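PDB 5YUQ: chintase from Rhizomucor miehei, which probably hydrolyses the beta-1,4 linkages between N-acetylglucosamine units of chitin, as a family 18 glycoside hydrolase with a tunnel-shaped active site. Local coordinates for residues Ser265-Ala270 with Ala279-Gln284; Tyr285-Ile290 with Leu324-Ala329. One frame throughout, in Å; residues are numbered along the deposited sequence.

Overall arrangement
Both contacts lie in the family 18 glycoside hydrolase domain, a TIM-barrel fold, in the region that follows strand 228-240. They come in series along the chain. Contact 1 joins two parts of the loop that leads into strand 284-286, and contact 2 continues from Tyr285 on that strand into helix 287-292. Their centres are about 15 Å apart, and they lie about 17 and 16 Å from the centre of the chain. Contact 1 is a polar surface contact; contact 2 is buried and apolar. They touch where Thr266 OG1 packs 3.6 Å from Ile286 CG2. Asp264 also joins them, bonding to Thr266 OG1 and, through OD2, to Ile286 N and Thr289 OG1.

Contact 1 of 2, residues Ser265-Ala270 with Ala279-Gln284; sequences STDEKA and ATYSGQ
A long loop between strand 228-240 and strand 284-286 folds back on itself here, and Asp267 pins its two arms together. CG of Asp267 stands anti to the backbone N (chi1 -173°), which carries the carboxylate across to the turn at Ser282 and Gly283. Asp267 OD1 accepts from Ser282 N at 2.9 Å. This bond is almost straight (178°) and arrives on the syn side, near the carboxylate plane. Asp267 OD2 accepts from Gly283 N at 2.7 Å, from well above that plane. Gly263 N is a further donor to OD2, so the buried carboxylate is gripped by several backbone N-H groups. Ser282 OG in turn accepts from Gln284 N at 3.2 Å, forming an ST turn.

At one end the extended Gln284 side chain meets Thr266 at about a right angle. Gln284 NE2 donates to Thr266 OG1 at 3.0 Å, with the oxygen in the amide plane. Thr266 OG1 is also bonded to Asp264.

Further along, Lys269 lies over a face of the Tyr281 ring. Lys269 CG sits 3.7 Å from the centroid of the Tyr281 ring, nearly on the normal, in a CH-pi contact. Lys269 CE reaches on to Tyr281 CE2, also at 3.7 Å. Asp267 O, bonded to Lys262, meets the edge of the same ring.

At the other end, Ala270 N bonds to Thr280 O and Thr280 N bonds to Ala270 O. These reciprocal bonds form a single antiparallel hydrogen-bonded bridge, joining the arms of an irregular surface loop on a TIM-barrel fold.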
ATOM      1  N   SER A 265      -4.797  17.392  -8.357  1.00 22.55           N
ATOM      2  CA  SER A 265      -6.255  17.463  -8.365  1.00 21.52           C
ATOM      3  C   SER A 265      -6.925  16.255  -7.720  1.00 24.79           C
ATOM      4  O   SER A 265      -8.087  16.327  -7.325  1.00 29.00           O
ATOM      5  CB  SER A 265      -6.770  17.640  -9.796  1.00 23.80           C
ATOM      6  OG  SER A 265      -6.487  16.501 -10.584  1.00 28.21           O
ATOM      7  N   THR A 266      -6.202  15.141  -7.619  1.00 23.38           N
ATOM      8  CA  THR A 266      -6.744  13.942  -6.988  1.00 25.79           C
ATOM      9  C   THR A 266      -6.713  14.056  -5.472  1.00 26.49           C
ATOM     10  O   THR A 266      -7.318  13.240  -4.774  1.00 26.93           O
ATOM     11  CB  THR A 266      -5.969  12.665  -7.389  1.00 23.46           C
ATOM     12  OG1 THR A 266      -4.662  12.687  -6.800  1.00 21.78           O
ATOM     13  CG2 THR A 266      -5.866  12.533  -8.894  1.00 23.67           C
ATOM     14  N   ASP A 267      -6.009  15.065  -4.964  1.00 23.11           N
ATOM     15  CA  ASP A 267      -5.839  15.219  -3.519  1.00 23.45           C
ATOM     16  C   ASP A 267      -6.954  16.062  -2.911  1.00 24.78           C
ATOM     17  O   ASP A 267      -6.785  17.258  -2.664  1.00 28.75           O
ATOM     18  CB  ASP A 267      -4.467  15.816  -3.197  1.00 17.88           C
ATOM     19  CG  ASP A 267      -4.164  15.836  -1.711  1.00 20.42           C
ATOM     20  OD1 ASP A 267      -4.918  15.229  -0.926  1.00 24.46           O
ATOM     21  OD2 ASP A 267      -3.156  16.464  -1.334  1.00 17.75           O
ATOM     22  N   GLU A 268      -8.096  15.427  -2.682  1.00 22.67           N
ATOM     23  CA  GLU A 268      -9.238  16.086  -2.070  1.00 29.33           C
ATOM     24  C   GLU A 268      -9.085  16.057  -0.563  1.00 26.78           C
ATOM     25  O   GLU A 268      -8.614  15.065   0.003  1.00 26.08           O
ATOM     26  CB  GLU A 268     -10.537  15.371  -2.445  1.00 31.09           C
ATOM     27  CG  GLU A 268     -10.936  15.465  -3.909  1.00 46.70           C
ATOM     28  CD  GLU A 268     -12.195  14.666  -4.213  1.00 56.79           C
ATOM     29  OE1 GLU A 268     -12.508  13.733  -3.441  1.00 54.54           O
ATOM     30  OE2 GLU A 268     -12.876  14.974  -5.215  1.00 62.35           O
ATOM     31  N   LYS A 269      -9.493  17.136   0.089  1.00 22.51           N
ATOM     32  CA  LYS A 269      -9.482  17.168   1.541  1.00 24.61           C
ATOM     33  C   LYS A 269     -10.445  16.115   2.057  1.00 25.79           C
ATOM     34  O   LYS A 269     -11.545  15.957   1.526  1.00 25.38           O
ATOM     35  CB  LYS A 269      -9.881  18.552   2.054  1.00 26.12           C
ATOM     36  CG  LYS A 269      -8.802  19.214   2.874  1.00 36.96           C
ATOM     37  CD  LYS A 269      -9.224  20.592   3.353  1.00 34.18           C
ATOM     38  CE  LYS A 269      -8.120  21.215   4.186  1.00 36.73           C
ATOM     39  NZ  LYS A 269      -8.519  22.525   4.769  1.00 43.04           N
ATOM     40  N   ALA A 270     -10.019  15.371   3.071  1.00 20.57           N
ATOM     41  CA  ALA A 270     -10.853  14.315   3.623  1.00 25.57           C
ATOM     42  C   ALA A 270     -10.531  14.071   5.091  1.00 24.22           C
ATOM     43  O   ALA A 270      -9.366  14.115   5.499  1.00 21.08           O
ATOM     44  CB  ALA A 270     -10.675  13.033   2.827  1.00 22.34           C
ATOM     45  N   ALA A 279     -10.674  17.511   8.271  1.00 25.13           N
ATOM     46  CA  ALA A 279     -10.292  17.185   6.897  1.00 23.78           C
ATOM     47  C   ALA A 279      -8.867  17.651   6.578  1.00 29.68           C
ATOM     48  O   ALA A 279      -8.490  18.785   6.877  1.00 29.04           O
ATOM     49  CB  ALA A 279     -11.277  17.788   5.917  1.00 29.63           C
ATOM     50  N   THR A 280      -8.072  16.768   5.979  1.00 23.77           N
ATOM     51  CA  THR A 280      -6.687  17.085   5.637  1.00 21.95           C
ATOM     52  C   THR A 280      -6.372  16.671   4.208  1.00 21.19           C
ATOM     53  O   THR A 280      -7.081  15.853   3.622  1.00 21.54           O
ATOM     54  CB  THR A 280      -5.696  16.367   6.572  1.00 19.92           C
ATOM     55  OG1 THR A 280      -5.903  14.954   6.492  1.00 22.15           O
ATOM     56  CG2 THR A 280      -5.888  16.819   8.008  1.00 25.04           C
ATOM     57  N   TYR A 281      -5.314  17.254   3.650  1.00 19.74           N
ATOM     58  CA  TYR A 281      -4.770  16.799   2.380  1.00 17.76           C
ATOM     59  C   TYR A 281      -3.766  15.680   2.632  1.00 20.11           C
ATOM     60  O   TYR A 281      -3.231  15.561   3.732  1.00 22.11           O
ATOM     61  CB  TYR A 281      -4.081  17.946   1.644  1.00 18.81           C
ATOM     62  CG  TYR A 281      -5.015  19.032   1.178  1.00 21.21           C
ATOM     63  CD1 TYR A 281      -5.956  18.784   0.190  1.00 22.93           C
ATOM     64  CD2 TYR A 281      -4.937  20.314   1.705  1.00 26.54           C
ATOM     65  CE1 TYR A 281      -6.802  19.777  -0.251  1.00 28.44           C
ATOM     66  CE2 TYR A 281      -5.783  21.319   1.264  1.00 24.03           C
ATOM     67  CZ  TYR A 281      -6.714  21.038   0.289  1.00 28.44           C
ATOM     68  OH  TYR A 281      -7.563  22.022  -0.161  1.00 30.96           O
ATOM     69  N   SER A 282      -3.506  14.872   1.605  1.00 19.10           N
ATOM     70  CA  SER A 282      -2.537  13.787   1.716  1.00 24.48           C
ATOM     71  C   SER A 282      -1.231  14.148   1.030  1.00 20.81           C
ATOM     72  O   SER A 282      -0.190  13.556   1.319  1.00 18.28           O
ATOM     73  CB  SER A 282      -3.087  12.512   1.092  1.00 22.75           C
ATOM     74  OG  SER A 282      -3.259  12.669  -0.303  1.00 26.00           O
ATOM     75  N   GLY A 283      -1.292  15.111   0.115  1.00 17.57           N
ATOM     76  CA  GLY A 283      -0.121  15.517  -0.646  1.00 15.08           C
ATOM     77  C   GLY A 283       0.100  14.651  -1.864  1.00 15.49           C
ATOM     78  O   GLY A 283       1.098  14.806  -2.564  1.00 16.11           O
ATOM     79  N   GLN A 284      -0.848  13.757  -2.122  1.00 16.71           N
ATOM     80  CA  GLN A 284      -0.750  12.811  -3.230  1.00 18.08           C
ATOM     81  C   GLN A 284      -0.648  13.525  -4.573  1.00 17.23           C
ATOM     82  O   GLN A 284      -1.349  14.502  -4.840  1.00 16.37           O
ATOM     83  CB  GLN A 284      -1.947  11.863  -3.212  1.00 17.78           C
ATOM     84  CG  GLN A 284      -1.981  10.868  -4.364  1.00 20.85           C
ATOM     85  CD  GLN A 284      -3.173   9.936  -4.281  1.00 25.50           C
ATOM     86  OE1 GLN A 284      -3.100   8.870  -3.667  1.00 26.80           O
ATOM     87  NE2 GLN A 284      -4.285  10.338  -4.901  1.00 27.89           N
TER

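Contact 2 of 2, residues Tyr285-Ile290 with Leu324-Ala329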
ATOM      1  N   TYR A 285       0.243  13.021  -5.415  1.00 16.51           N
ATOM      2  CA  TYR A 285       0.483  13.581  -6.727  1.00 17.97           C
ATOM      3  C   TYR A 285       0.612  12.372  -7.645  1.00 16.74           C
ATOM      4  O   TYR A 285       1.634  11.688  -7.625  1.00 15.40           O
ATOM      5  CB  TYR A 285       1.797  14.357  -6.672  1.00 19.78           C
ATOM      6  CG  TYR A 285       1.821  15.637  -7.468  1.00 18.50           C
ATOM      7  CD1 TYR A 285       2.057  15.611  -8.826  1.00 21.43           C
ATOM      8  CD2 TYR A 285       1.647  16.866  -6.849  1.00 21.21           C
ATOM      9  CE1 TYR A 285       2.098  16.758  -9.561  1.00 22.58           C
ATOM     10  CE2 TYR A 285       1.686  18.041  -7.589  1.00 19.70           C
ATOM     11  CZ  TYR A 285       1.911  17.968  -8.943  1.00 20.17           C
ATOM     12  OH  TYR A 285       1.956  19.115  -9.703  1.00 27.68           O
ATOM     13  N   ILE A 286      -0.418  12.072  -8.431  1.00 13.56           N
ATOM     14  CA  ILE A 286      -0.391  10.812  -9.183  1.00 12.14           C
ATOM     15  C   ILE A 286       0.467  10.906 -10.437  1.00 15.37           C
ATOM     16  O   ILE A 286       0.713  11.992 -10.960  1.00 14.51           O
ATOM     17  CB  ILE A 286      -1.796  10.284  -9.541  1.00 14.07           C
ATOM     18  CG1 ILE A 286      -2.500  11.225 -10.520  1.00 14.61           C
ATOM     19  CG2 ILE A 286      -2.626  10.077  -8.281  1.00 15.37           C
ATOM     20  CD1 ILE A 286      -3.687  10.573 -11.207  1.00 18.81           C
ATOM     21  N   TRP A 287       0.934   9.762 -10.915  1.00 13.12           N
ATOM     22  CA  TRP A 287       1.838   9.747 -12.052  1.00 12.96           C
ATOM     23  C   TRP A 287       1.263  10.472 -13.261  1.00 15.91           C
ATOM     24  O   TRP A 287       1.995  11.176 -13.961  1.00 14.78           O
ATOM     25  CB  TRP A 287       2.220   8.325 -12.444  1.00 12.96           C
ATOM     26  CG  TRP A 287       3.034   8.322 -13.695  1.00 13.06           C
ATOM     27  CD1 TRP A 287       2.610   8.001 -14.953  1.00 13.91           C
ATOM     28  CD2 TRP A 287       4.415   8.686 -13.816  1.00 12.66           C
ATOM     29  NE1 TRP A 287       3.646   8.145 -15.849  1.00 15.51           N
ATOM     30  CE2 TRP A 287       4.765   8.561 -15.174  1.00 13.42           C
ATOM     31  CE3 TRP A 287       5.392   9.101 -12.905  1.00 12.60           C
ATOM     32  CZ2 TRP A 287       6.052   8.827 -15.642  1.00 14.44           C
ATOM     33  CZ3 TRP A 287       6.666   9.369 -13.368  1.00 16.12           C
ATOM     34  CH2 TRP A 287       6.985   9.233 -14.726  1.00 15.31           C
ATOM     35  N   ARG A 288      -0.029  10.316 -13.515  1.00 15.31           N
ATOM     36  CA  ARG A 288      -0.641  10.956 -14.694  1.00 18.03           C
ATOM     37  C   ARG A 288      -0.320  12.463 -14.672  1.00 17.05           C
ATOM     38  O   ARG A 288      -0.036  13.002 -15.706  1.00 17.64           O
ATOM     39  CB  ARG A 288      -2.130  10.781 -14.803  1.00 20.40           C
ATOM     40  CG  ARG A 288      -2.572   9.358 -15.049  1.00 22.16           C
ATOM     41  CD  ARG A 288      -4.067   9.119 -15.048  1.00 20.29           C
ATOM     42  NE  ARG A 288      -4.710   9.680 -16.238  1.00 21.82           N
ATOM     43  CZ  ARG A 288      -4.723   9.089 -17.416  1.00 27.50           C
ATOM     44  NH1 ARG A 288      -4.181   7.897 -17.627  1.00 20.06           N
ATOM     45  NH2 ARG A 288      -5.323   9.686 -18.402  1.00 26.31           N
ATOM     46  N   THR A 289      -0.426  13.084 -13.495  1.00 17.37           N
ATOM     47  CA  THR A 289      -0.150  14.510 -13.350  1.00 15.30           C
ATOM     48  C   THR A 289       1.328  14.817 -13.554  1.00 16.88           C
ATOM     49  O   THR A 289       1.683  15.779 -14.236  1.00 16.26           O
ATOM     50  CB  THR A 289      -0.565  15.010 -11.965  1.00 15.91           C
ATOM     51  OG1 THR A 289      -1.916  14.609 -11.698  1.00 17.54           O
ATOM     52  CG2 THR A 289      -0.456  16.529 -11.897  1.00 17.10           C
ATOM     53  N   ILE A 290       2.188  14.002 -12.951  1.00 16.27           N
ATOM     54  CA  ILE A 290       3.630  14.160 -13.104  1.00 14.34           C
ATOM     55  C   ILE A 290       4.016  14.120 -14.586  1.00 15.85           C
ATOM     56  O   ILE A 290       4.802  14.948 -15.061  1.00 17.07           O
ATOM     57  CB  ILE A 290       4.378  13.064 -12.318  1.00 14.66           C
ATOM     58  CG1 ILE A 290       3.998  13.148 -10.832  1.00 15.04           C
ATOM     59  CG2 ILE A 290       5.881  13.202 -12.482  1.00 15.21           C
ATOM     60  CD1 ILE A 290       4.621  12.053  -9.956  1.00 13.88           C
ATOM     61  N   LEU A 324       8.570  17.305  -4.347  1.00 12.94           N
ATOM     62  CA  LEU A 324       7.808  16.128  -4.739  1.00 13.29           C
ATOM     63  C   LEU A 324       8.740  14.948  -4.719  1.00 12.19           C
ATOM     64  O   LEU A 324       9.725  14.929  -5.453  1.00 13.51           O
ATOM     65  CB  LEU A 324       7.258  16.295  -6.164  1.00 14.10           C
ATOM     66  CG  LEU A 324       6.626  15.060  -6.823  1.00 13.31           C
ATOM     67  CD1 LEU A 324       5.340  14.689  -6.135  1.00 15.29           C
ATOM     68  CD2 LEU A 324       6.392  15.316  -8.316  1.00 15.93           C
ATOM     69  N   SER A 325       8.444  13.963  -3.873  1.00 12.18           N
ATOM     70  CA  SER A 325       9.141  12.691  -3.955  1.00 13.30           C
ATOM     71  C   SER A 325       8.240  11.774  -4.750  1.00 13.78           C
ATOM     72  O   SER A 325       7.056  11.657  -4.442  1.00 12.96           O
ATOM     73  CB  SER A 325       9.375  12.091  -2.573  1.00 14.07           C
ATOM     74  OG  SER A 325       9.816  10.744  -2.721  1.00 12.56           O
ATOM     75  N   PHE A 326       8.785  11.123  -5.769  1.00 12.21           N
ATOM     76  CA  PHE A 326       7.954  10.266  -6.610  1.00 13.73           C
ATOM     77  C   PHE A 326       8.682   9.033  -7.104  1.00 13.35           C
ATOM     78  O   PHE A 326       9.808   8.769  -6.685  1.00 12.80           O
ATOM     79  CB  PHE A 326       7.306  11.055  -7.769  1.00 13.38           C
ATOM     80  CG  PHE A 326       8.279  11.638  -8.780  1.00 10.78           C
ATOM     81  CD1 PHE A 326       9.086  12.723  -8.457  1.00 11.82           C
ATOM     82  CD2 PHE A 326       8.329  11.131 -10.084  1.00 12.79           C
ATOM     83  CE1 PHE A 326       9.955  13.275  -9.401  1.00 13.72           C
ATOM     84  CE2 PHE A 326       9.194  11.677 -11.029  1.00 14.48           C
ATOM     85  CZ  PHE A 326      10.004  12.750 -10.693  1.00 13.28           C
ATOM     86  N   ASP A 327       8.018   8.262  -7.960  1.00 12.90           N
ATOM     87  CA  ASP A 327       8.654   7.132  -8.614  1.00 11.71           C
ATOM     88  C   ASP A 327       8.433   7.223 -10.103  1.00 14.00           C
ATOM     89  O   ASP A 327       7.366   7.641 -10.557  1.00 15.12           O
ATOM     90  CB  ASP A 327       8.116   5.813  -8.076  1.00 10.94           C
ATOM     91  CG  ASP A 327       8.862   5.368  -6.852  1.00 11.57           C
ATOM     92  OD1 ASP A 327       9.903   4.694  -7.014  1.00 14.84           O
ATOM     93  OD2 ASP A 327       8.442   5.725  -5.730  1.00 12.23           O
ATOM     94  N   ASP A 328       9.464   6.864 -10.859  1.00 12.41           N
ATOM     95  CA  ASP A 328       9.378   6.901 -12.312  1.00 13.41           C
ATOM     96  C   ASP A 328       9.786   5.552 -12.882  1.00 13.26           C
ATOM     97  O   ASP A 328       9.894   4.571 -12.145  1.00 13.30           O
ATOM     98  CB  ASP A 328      10.217   8.046 -12.897  1.00 13.94           C
ATOM     99  CG  ASP A 328      11.666   8.020 -12.438  1.00 14.92           C
ATOM    100  OD1 ASP A 328      12.111   7.004 -11.875  1.00 13.77           O
ATOM    101  OD2 ASP A 328      12.384   9.028 -12.664  1.00 16.35           O
ATOM    102  N   ALA A 329       9.992   5.475 -14.190  1.00 13.34           N
ATOM    103  CA  ALA A 329      10.317   4.183 -14.777  1.00 13.64           C
ATOM    104  C   ALA A 329      11.620   3.652 -14.205  1.00 15.12           C
ATOM    105  O   ALA A 329      11.728   2.459 -13.915  1.00 13.82           O
ATOM    106  CB  ALA A 329      10.387   4.276 -16.283  1.00 14.91           C
TER
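Ile290 packs on Phe326 and Leu324 where helix 287-292 and the end of strand 322-325 come together in the family 18 glycoside hydrolase domain. The contact is a small apolar core between segments with 33 residues between them in the sequence. From CB of Ile290 the side chain splits into two branches. Ile290 CG2 stands anti to the backbone N and lies 3.9 Å from Phe326 CE2. Ile290 CG1 takes the other direction, beside the backbone N, and passes 4.1 Å from Leu324 CD2. At the tip, Ile290 CD1 reaches Phe326 CB at 3.6 Å and also touches Phe326 CD2 and Leu324 CD2. The isoleucine thus fills the corner between the leucine and the phenylalanine.

Leu324 uses its two methyl groups on different partners. While CD2 faces Ile290, Leu324 CD1 meets CB of Tyr285 at 3.6 Å and also touches CG of that residue. The two side chains cross at about a right angle. Val238 of strand 228-240 touches both of them. The tyrosine hydroxyl is bonded to Glu293.

Pro313 of strand 312-317 also packs on Phe326. Phe326 CD2 and Trp287 CZ3 meet edge to edge, and each of the two atoms lies near the plane of the other ring.

Trp287 closes the other end. Its indole NE1 is bonded to Asp356, and Leu361 touches the side chain. The six-membered ring lies against the backbone at Asp327 and Asp328, where the chain leads into helix 329-341. Asp328 is the N-cap of that helix. Asp328 CB lies 3.8 Å from Trp287 CZ3, and the same CZ3 carbon comes within 3.4 Å of Asp327 O.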